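Local atomic coordinates of uncharacterized protein PA2723 (Pseudomonas aeruginosa PAO1, PDB entry 6TCB), a protein that is of unknown function but binds calcium, holding the ion at the interface between two copies of itself. Residues 4-9 and 27-32; 9-14 and 38-43; 51-56 and 68-73. One frame throughout, in Å; residues are numbered along the deposited sequence.

Overall arrangement
Contacts 1 and 2 both draw on helix 3-18, share E9, and lie with their centres about 9 Å apart. Their segments alternate along the chain: successive turns of this helix meet first the loop after strand 24-25, then helix 33-43, and the two contacts touch through F29 and H10 and through E8 and Y40. Contact 3 follows later in the chain, its centre about 20 Å from those of the other two and across the chain's centre, where strand 48-53 meets helix 67-82. The antiparallel sheet thus stands between a helical layer and a helix at the calcium site, and all three contacts reach the second subunit.

Contact 1 of 3, residues 4-9 and 27-32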
loop_
_atom_site.group_PDB
_atom_site.type_symbol
_atom_site.label_atom_id
_atom_site.label_comp_id
_atom_site.label_asym_id
_atom_site.label_seq_id
_atom_site.Cartn_x
_atom_site.Cartn_y
_atom_site.Cartn_z
ATOM N N ASP A 4 15.584 -14.560 6.511
ATOM C CA ASP A 4 14.560 -15.495 6.963
ATOM C C ASP A 4 14.234 -15.257 8.432
ATOM O O ASP A 4 13.060 -15.225 8.812
ATOM C CB ASP A 4 14.966 -16.944 6.678
ATOM C CG ASP A 4 16.076 -17.443 7.574
ATOM O OD1 ASP A 4 16.858 -16.625 8.094
ATOM O OD2 ASP A 4 16.169 -18.676 7.751
ATOM N N GLU A 5 15.256 -15.026 9.260
ATOM C CA GLU A 5 15.038 -14.810 10.690
ATOM C C GLU A 5 14.375 -13.464 10.949
ATOM O O GLU A 5 13.499 -13.353 11.815
ATOM C CB GLU A 5 16.371 -14.900 11.434
ATOM N N LEU A 6 14.771 -12.431 10.204
ATOM C CA LEU A 6 14.141 -11.123 10.347
ATOM C C LEU A 6 12.659 -11.208 10.014
ATOM O O LEU A 6 11.807 -10.698 10.755
ATOM C CB LEU A 6 14.837 -10.127 9.425
ATOM C CG LEU A 6 14.387 -8.680 9.589
ATOM C CD1 LEU A 6 14.784 -8.115 10.926
ATOM C CD2 LEU A 6 14.974 -7.862 8.439
ATOM N N PHE A 7 12.335 -11.864 8.902
ATOM C CA PHE A 7 10.939 -12.030 8.515
ATOM C C PHE A 7 10.184 -12.898 9.517
ATOM O O PHE A 7 9.035 -12.597 9.859
ATOM C CB PHE A 7 10.853 -12.623 7.111
ATOM C CG PHE A 7 10.862 -11.596 6.001
ATOM C CD1 PHE A 7 11.466 -10.361 6.149
ATOM C CD2 PHE A 7 10.229 -11.871 4.810
ATOM C CE1 PHE A 7 11.440 -9.439 5.112
ATOM C CE2 PHE A 7 10.187 -10.952 3.785
ATOM C CZ PHE A 7 10.804 -9.745 3.926
ATOM N N GLU A 8 10.814 -13.953 10.030
ATOM C CA GLU A 8 10.126 -14.806 10.994
ATOM C C GLU A 8 9.777 -14.047 12.266
ATOM O O GLU A 8 8.667 -14.182 12.801
ATOM C CB GLU A 8 10.994 -16.020 11.332
ATOM C CG GLU A 8 11.070 -17.068 10.228
ATOM C CD GLU A 8 12.294 -17.969 10.326
ATOM O OE1 GLU A 8 12.984 -17.952 11.371
ATOM O OE2 GLU A 8 12.565 -18.694 9.345
ATOM N N GLU A 9 10.714 -13.261 12.786
ATOM C CA GLU A 9 10.446 -12.568 14.035
ATOM C C GLU A 9 9.426 -11.457 13.840
ATOM O O GLU A 9 8.566 -11.240 14.699
ATOM C CB GLU A 9 11.738 -12.039 14.641
ATOM C CG GLU A 9 12.715 -13.133 15.024
ATOM C CD GLU A 9 12.237 -14.066 16.123
ATOM O OE1 GLU A 9 11.163 -13.853 16.708
ATOM O OE2 GLU A 9 12.985 -15.028 16.400
ATOM N N ASP A 27 8.449 -0.040 9.560
ATOM C CA ASP A 27 9.236 0.568 8.496
ATOM C C ASP A 27 10.691 0.101 8.503
ATOM O O ASP A 27 11.546 0.754 7.896
ATOM C CB ASP A 27 9.145 2.098 8.558
ATOM C CG ASP A 27 9.848 2.689 9.772
ATOM O OD1 ASP A 27 10.340 1.931 10.633
ATOM O OD2 ASP A 27 9.910 3.935 9.862
ATOM N N VAL A 28 10.978 -1.038 9.139
ATOM C CA VAL A 28 12.363 -1.474 9.323
ATOM C C VAL A 28 12.982 -1.995 8.031
ATOM O O VAL A 28 14.209 -1.974 7.883
ATOM C CB VAL A 28 12.458 -2.529 10.444
ATOM C CG1 VAL A 28 11.820 -3.824 9.998
ATOM C CG2 VAL A 28 13.916 -2.742 10.845
ATOM N N PHE A 29 12.175 -2.495 7.100
ATOM C CA PHE A 29 12.693 -3.164 5.922
ATOM C C PHE A 29 13.124 -2.154 4.876
ATOM O O PHE A 29 12.544 -1.074 4.745
ATOM C CB PHE A 29 11.633 -4.094 5.309
ATOM C CG PHE A 29 11.080 -5.101 6.276
ATOM C CD1 PHE A 29 11.874 -6.112 6.766
ATOM C CD2 PHE A 29 9.768 -5.032 6.692
ATOM C CE1 PHE A 29 11.356 -7.031 7.663
ATOM C CE2 PHE A 29 9.261 -5.944 7.586
ATOM C CZ PHE A 29 10.056 -6.937 8.067
ATOM N N LEU A 30 14.151 -2.514 4.131
ATOM C CA LEU A 30 14.530 -1.736 2.966
ATOM C C LEU A 30 13.694 -2.186 1.773
ATOM O O LEU A 30 12.877 -3.106 1.860
ATOM C CB LEU A 30 16.024 -1.868 2.719
ATOM C CG LEU A 30 16.879 -1.345 3.881
ATOM C CD1 LEU A 30 18.358 -1.509 3.565
ATOM C CD2 LEU A 30 16.542 0.108 4.190
ATOM N N ARG A 31 13.861 -1.496 0.668
ATOM C CA ARG A 31 13.172 -1.876 -0.555
ATOM C C ARG A 31 14.005 -2.914 -1.295
ATOM O O ARG A 31 15.224 -2.765 -1.390
ATOM C CB ARG A 31 12.987 -0.655 -1.444
ATOM N N PRO A 32 13.397 -3.979 -1.846
ATOM C CA PRO A 32 11.971 -4.303 -1.954
ATOM C C PRO A 32 11.447 -5.222 -0.853
ATOM O O PRO A 32 10.315 -5.685 -0.929
ATOM C CB PRO A 32 11.901 -5.026 -3.307
ATOM C CG PRO A 32 13.213 -5.762 -3.363
ATOM C CD PRO A 32 14.228 -4.964 -2.565
#
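F7 and F29 form an offset edge-to-face aromatic pair, in which the edge of the F7 ring is directed at a face of F29. The ring centroids of F7 and F29 are 5.1 Å apart and the planes stand at 75°. The closest touch is made by one corner of each ring, F7 CE1 lying 3.5 Å from F29 CE1, while F7 CD1 follows at 3.7 Å from the same carbon. The opposite face of F29 is covered from within its own loop by V28, whose CG1 sits 3.8 Å above the plane, over the ring centre. F29 is therefore held between a methyl group and an aromatic edge.

A leucine adds apolar packing. L6 has CG trans to its backbone N (chi1 -173°), which carries the leucine across to the loop and sets CD2 beside the F29 ring, near its plane, at 3.8 Å from CE1. L6 and F29 run past one another in opposite directions, and no hydrogen bond joins the two segments, so the aromatic pair and apolar contact join them.

Beyond the two segments, F37 of helix 33-43 meets both phenylalanine rings, and H10, one turn beyond F7 on helix 3-18, adds another edge-to-face partner for F29. After F29 the loop reaches P32, which follows a cis peptide bond and occupies the N-cap position of helix 33-43; P32 and R31 pack against R31 and P32 of the second subunit. The arrangement is a partly buried aromatic cluster centred on F29, joining the loop between strand 24-25 and helix 33-43 to helix 3-18.

Contact 2 of 3, residues 9-14 and 38-43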
loop_
_atom_site.group_PDB
_atom_site.type_symbol
_atom_site.label_atom_id
_atom_site.label_comp_id
_atom_site.label_asym_id
_atom_site.label_seq_id
_atom_site.Cartn_x
_atom_site.Cartn_y
_atom_site.Cartn_z
ATOM N N GLU A 9 10.714 -13.261 12.786
ATOM C CA GLU A 9 10.446 -12.568 14.035
ATOM C C GLU A 9 9.426 -11.457 13.840
ATOM O O GLU A 9 8.566 -11.240 14.699
ATOM C CB GLU A 9 11.738 -12.039 14.641
ATOM C CG GLU A 9 12.715 -13.133 15.024
ATOM C CD GLU A 9 12.237 -14.066 16.123
ATOM O OE1 GLU A 9 11.163 -13.853 16.708
ATOM O OE2 GLU A 9 12.985 -15.028 16.400
ATOM N N HIS A 10 9.509 -10.724 12.728
ATOM C CA HIS A 10 8.493 -9.709 12.455
ATOM C C HIS A 10 7.138 -10.332 12.166
ATOM O O HIS A 10 6.113 -9.718 12.470
ATOM C CB HIS A 10 8.974 -8.761 11.365
ATOM C CG HIS A 10 9.954 -7.759 11.881
ATOM N ND1 HIS A 10 9.561 -6.585 12.476
ATOM C CD2 HIS A 10 11.299 -7.819 12.010
ATOM C CE1 HIS A 10 10.631 -5.925 12.890
ATOM N NE2 HIS A 10 11.696 -6.655 12.626
ATOM N N LEU A 11 7.105 -11.564 11.654
ATOM C CA LEU A 11 5.831 -12.268 11.532
ATOM C C LEU A 11 5.214 -12.495 12.906
ATOM O O LEU A 11 3.997 -12.376 13.075
ATOM C CB LEU A 11 6.031 -13.604 10.815
ATOM C CG LEU A 11 4.895 -14.631 10.889
ATOM C CD1 LEU A 11 3.671 -14.160 10.155
ATOM C CD2 LEU A 11 5.368 -15.998 10.347
ATOM N N GLU A 12 6.036 -12.829 13.902
ATOM C CA GLU A 12 5.501 -13.066 15.239
ATOM C C GLU A 12 4.947 -11.782 15.841
ATOM O O GLU A 12 3.914 -11.794 16.515
ATOM C CB GLU A 12 6.559 -13.717 16.129
ATOM C CG GLU A 12 6.955 -15.120 15.668
ATOM C CD GLU A 12 5.788 -16.095 15.662
ATOM O OE1 GLU A 12 4.840 -15.892 16.449
ATOM O OE2 GLU A 12 5.808 -17.058 14.863
ATOM N N ILE A 13 5.595 -10.653 15.573
ATOM C CA ILE A 13 5.049 -9.375 16.006
ATOM C C ILE A 13 3.725 -9.095 15.303
ATOM O O ILE A 13 2.721 -8.740 15.934
ATOM C CB ILE A 13 6.070 -8.251 15.770
ATOM C CG1 ILE A 13 7.335 -8.499 16.583
ATOM C CG2 ILE A 13 5.421 -6.927 16.117
ATOM C CD1 ILE A 13 8.505 -7.620 16.187
ATOM N N ALA A 14 3.711 -9.240 13.977
ATOM C CA ALA A 14 2.484 -9.053 13.217
ATOM C C ALA A 14 1.359 -9.932 13.746
ATOM O O ALA A 14 0.232 -9.466 13.919
ATOM C CB ALA A 14 2.730 -9.376 11.743
ATOM N N ASN A 38 4.848 -8.429 2.845
ATOM C CA ASN A 38 3.425 -8.720 2.722
ATOM C C ASN A 38 3.188 -10.079 2.073
ATOM O O ASN A 38 2.265 -10.808 2.462
ATOM C CB ASN A 38 2.690 -7.618 1.971
ATOM C CG ASN A 38 1.230 -7.599 2.312
ATOM O OD1 ASN A 38 0.861 -7.369 3.462
ATOM N ND2 ASN A 38 0.385 -7.856 1.327
ATOM N N ALA A 39 4.026 -10.447 1.103
ATOM C CA ALA A 39 3.918 -11.777 0.510
ATOM C C ALA A 39 4.234 -12.857 1.536
ATOM O O ALA A 39 3.619 -13.930 1.529
ATOM C CB ALA A 39 4.848 -11.890 -0.701
ATOM N N TYR A 40 5.199 -12.589 2.422
ATOM C CA TYR A 40 5.561 -13.523 3.477
ATOM C C TYR A 40 4.399 -13.731 4.434
ATOM O O TYR A 40 4.043 -14.867 4.763
ATOM C CB TYR A 40 6.781 -12.982 4.238
ATOM C CG TYR A 40 7.389 -13.970 5.207
ATOM C CD1 TYR A 40 8.153 -15.030 4.750
ATOM C CD2 TYR A 40 7.203 -13.844 6.579
ATOM C CE1 TYR A 40 8.715 -15.958 5.632
ATOM C CE2 TYR A 40 7.749 -14.757 7.453
ATOM C CZ TYR A 40 8.507 -15.802 6.979
ATOM O OH TYR A 40 9.056 -16.701 7.863
ATOM N N LEU A 41 3.799 -12.634 4.902
ATOM C CA LEU A 41 2.638 -12.744 5.781
ATOM C C LEU A 41 1.549 -13.600 5.144
ATOM O O LEU A 41 1.031 -14.535 5.763
ATOM C CB LEU A 41 2.096 -11.350 6.095
ATOM C CG LEU A 41 2.952 -10.493 7.029
ATOM C CD1 LEU A 41 2.410 -9.085 7.040
ATOM C CD2 LEU A 41 3.034 -11.066 8.443
ATOM N N ASN A 42 1.208 -13.314 3.888
ATOM C CA ASN A 42 0.135 -14.055 3.230
ATOM C C ASN A 42 0.507 -15.518 3.035
ATOM O O ASN A 42 -0.328 -16.404 3.239
ATOM C CB ASN A 42 -0.246 -13.375 1.910
ATOM C CG ASN A 42 -1.116 -12.146 2.125
ATOM O OD1 ASN A 42 -2.275 -12.255 2.528
ATOM N ND2 ASN A 42 -0.565 -10.977 1.873
ATOM N N ALA A 43 1.755 -15.797 2.670
ATOM C CA ALA A 43 2.161 -17.186 2.488
ATOM C C ALA A 43 2.100 -17.970 3.789
ATOM O O ALA A 43 1.803 -19.173 3.772
ATOM C CB ALA A 43 3.580 -17.236 1.922
#
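L11 spreads its two methyl groups over two neighbours on helix 33-43, L41 and Y40. Its CD1 meets CD2 of L41 at 3.6 Å, the two leucines sliding past each other in opposite directions. L41 CD2 also rests 3.7 Å from A14 CB, so this methyl is shared by residues one turn apart on helix 3-18. With CG opposite its own carbonyl carbon (chi1 -72°), L41 leans across although its first bond does not point at the other helix. Y40 crosses L11 at about a right angle: L11 CB lies in the plane of the tyrosine ring at its edge, 3.9 Å from CE2, and L11 CD2 approaches the same carbon obliquely.

On helix 33-43 N38 O accepts twice, from N42 N and, at 2.9 Å, from N42 ND2, which arrive from opposite faces of its plane. N42 ND2 also bonds to the S48 carbonyl, and N38 OD1 to the S48 hydroxyl, tying the helix to the start of strand 48-53. The local axes approach to 10.6 Å and cross at -68°. This is a steeply crossed helix pair with a buried leucine-alanine interface, flanked by tyrosine.

Contact 3 of 3, residues 51-56 and 68-73; sequences LVLEGF and DAVRAT. With CA (calcium ion), chain C.
Strand 48-53 packs on helix 67-82 beside an intersubunit calcium site, with L51 and L53 facing V70 and R71. The local strand and helix axes lie 9.4 Å apart and run 33° from parallel. L53 divides its methyl groups: CD1 is 3.7 Å from V70 CG1, whereas CD2 sits 3.7 Å from both CA and CB of R71, crossing that side chain near its root at about a right angle. L51 CD1 reaches V70 CG1 more loosely, at 4.1 Å.

Past this apolar root, the R71 chain bends at chi3 (54°) and brings NH2 back to D68 OD1, 2.9 Å away in a salt bridge. The same NH2 donates to the C65 carbonyl of the second subunit. D68 OD2 binds the calcium ion at 2.2 Å. Two waters, each 2.3 Å from the calcium ion, and D66 OD1 and D68 OD2 of the second subunit also coordinate it. R71 and L67 N of the second subunit both hold OD1, probably orienting the carboxylate. L51 and V52 also pair with an antiparallel strand of the second subunit, so that sheet and metal both cross the interface. Strand-on-helix packing thus adjoins a calcium site built from aspartates of two subunits.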
loop_
_atom_site.group_PDB
_atom_site.type_symbol
_atom_site.label_atom_id
_atom_site.label_comp_id
_atom_site.label_asym_id
_atom_site.label_seq_id
_atom_site.Cartn_x
_atom_site.Cartn_y
_atom_site.Cartn_z
ATOM N N LEU A 51 -0.075 -1.251 2.773
ATOM C CA LEU A 51 -0.321 0.124 2.383
ATOM C C LEU A 51 0.922 0.957 2.677
ATOM O O LEU A 51 1.635 0.717 3.658
ATOM C CB LEU A 51 -1.473 0.766 3.171
ATOM C CG LEU A 51 -2.848 0.092 3.157
ATOM C CD1 LEU A 51 -3.792 0.858 4.104
ATOM C CD2 LEU A 51 -3.400 0.035 1.768
ATOM N N VAL A 52 1.178 1.952 1.845
ATOM C CA VAL A 52 2.087 3.028 2.210
ATOM C C VAL A 52 1.267 4.303 2.223
ATOM O O VAL A 52 0.653 4.664 1.209
ATOM C CB VAL A 52 3.297 3.142 1.276
ATOM C CG1 VAL A 52 4.181 4.314 1.725
ATOM C CG2 VAL A 52 4.059 1.847 1.263
ATOM N N LEU A 53 1.236 4.957 3.373
ATOM C CA LEU A 53 0.393 6.106 3.625
ATOM C C LEU A 53 1.245 7.347 3.861
ATOM O O LEU A 53 2.380 7.269 4.341
ATOM C CB LEU A 53 -0.491 5.846 4.850
ATOM C CG LEU A 53 -1.503 4.725 4.651
ATOM C CD1 LEU A 53 -1.826 3.976 5.934
ATOM C CD2 LEU A 53 -2.770 5.302 4.005
ATOM N N GLU A 54 0.690 8.494 3.489
ATOM C CA GLU A 54 1.362 9.778 3.664
ATOM C C GLU A 54 2.741 9.788 3.015
ATOM O O GLU A 54 3.648 10.498 3.459
ATOM C CB GLU A 54 1.449 10.168 5.140
ATOM C CG GLU A 54 0.107 10.310 5.807
ATOM C CD GLU A 54 -0.665 11.517 5.321
ATOM O OE1 GLU A 54 -0.038 12.548 4.979
ATOM O OE2 GLU A 54 -1.908 11.437 5.287
ATOM N N GLY A 55 2.912 9.003 1.954
ATOM C CA GLY A 55 4.145 8.959 1.210
ATOM C C GLY A 55 5.191 7.984 1.711
ATOM O O GLY A 55 5.947 7.435 0.895
ATOM N N PHE A 56 5.277 7.781 3.033
ATOM C CA PHE A 56 6.388 7.048 3.633
ATOM C C PHE A 56 6.050 6.419 4.985
ATOM O O PHE A 56 6.930 6.292 5.848
ATOM C CB PHE A 56 7.599 7.982 3.832
ATOM C CG PHE A 56 8.061 8.647 2.579
ATOM C CD1 PHE A 56 8.944 8.004 1.732
ATOM C CD2 PHE A 56 7.601 9.907 2.232
ATOM C CE1 PHE A 56 9.357 8.604 0.569
ATOM C CE2 PHE A 56 8.015 10.510 1.063
ATOM C CZ PHE A 56 8.885 9.856 0.231
ATOM N N ASP A 68 -9.895 2.333 5.417
ATOM C CA ASP A 68 -10.104 3.774 5.529
ATOM C C ASP A 68 -9.746 4.269 6.926
ATOM O O ASP A 68 -9.216 5.377 7.083
ATOM C CB ASP A 68 -11.543 4.131 5.165
ATOM C CG ASP A 68 -11.809 4.051 3.662
ATOM O OD1 ASP A 68 -10.864 4.193 2.853
ATOM O OD2 ASP A 68 -12.986 3.866 3.282
ATOM N N ALA A 69 -9.984 3.445 7.946
ATOM C CA ALA A 69 -9.614 3.829 9.299
ATOM C C ALA A 69 -8.100 3.862 9.464
ATOM O O ALA A 69 -7.570 4.732 10.166
ATOM C CB ALA A 69 -10.253 2.881 10.307
ATOM N N VAL A 70 -7.386 2.942 8.805
ATOM C CA VAL A 70 -5.924 2.980 8.831
ATOM C C VAL A 70 -5.407 4.253 8.166
ATOM O O VAL A 70 -4.486 4.900 8.671
ATOM C CB VAL A 70 -5.334 1.704 8.203
ATOM C CG1 VAL A 70 -3.828 1.759 8.145
ATOM C CG2 VAL A 70 -5.747 0.497 9.024
ATOM N N ARG A 71 -5.991 4.634 7.028
ATOM C CA ARG A 71 -5.591 5.879 6.376
ATOM C C ARG A 71 -5.871 7.083 7.264
ATOM O O ARG A 71 -5.032 7.985 7.378
ATOM C CB ARG A 71 -6.289 6.010 5.018
ATOM C CG ARG A 71 -5.995 7.339 4.334
ATOM C CD ARG A 71 -6.453 7.390 2.879
ATOM N NE ARG A 71 -7.863 7.041 2.739
ATOM C CZ ARG A 71 -8.511 6.928 1.582
ATOM N NH1 ARG A 71 -7.895 7.136 0.426
ATOM N NH2 ARG A 71 -9.788 6.584 1.595
ATOM N N ALA A 72 -7.032 7.122 7.915
ATOM C CA ALA A 72 -7.296 8.222 8.836
ATOM C C ALA A 72 -6.254 8.252 9.948
ATOM O O ALA A 72 -5.788 9.325 10.352
ATOM C CB ALA A 72 -8.704 8.107 9.421
ATOM N N THR A 73 -5.873 7.075 10.453
ATOM C CA THR A 73 -4.853 6.989 11.494
ATOM C C THR A 73 -3.530 7.565 11.000
ATOM O O THR A 73 -2.837 8.272 11.745
ATOM C CB THR A 73 -4.713 5.528 11.948
ATOM O OG1 THR A 73 -5.982 5.031 12.429
ATOM C CG2 THR A 73 -3.688 5.373 13.071
HETATM CA CA CA C . -14.498 2.238 3.357
HETATM O O HOH W 1 -15.916 0.483 3.174
HETATM O O HOH W 2 -16.221 3.578 4.052
#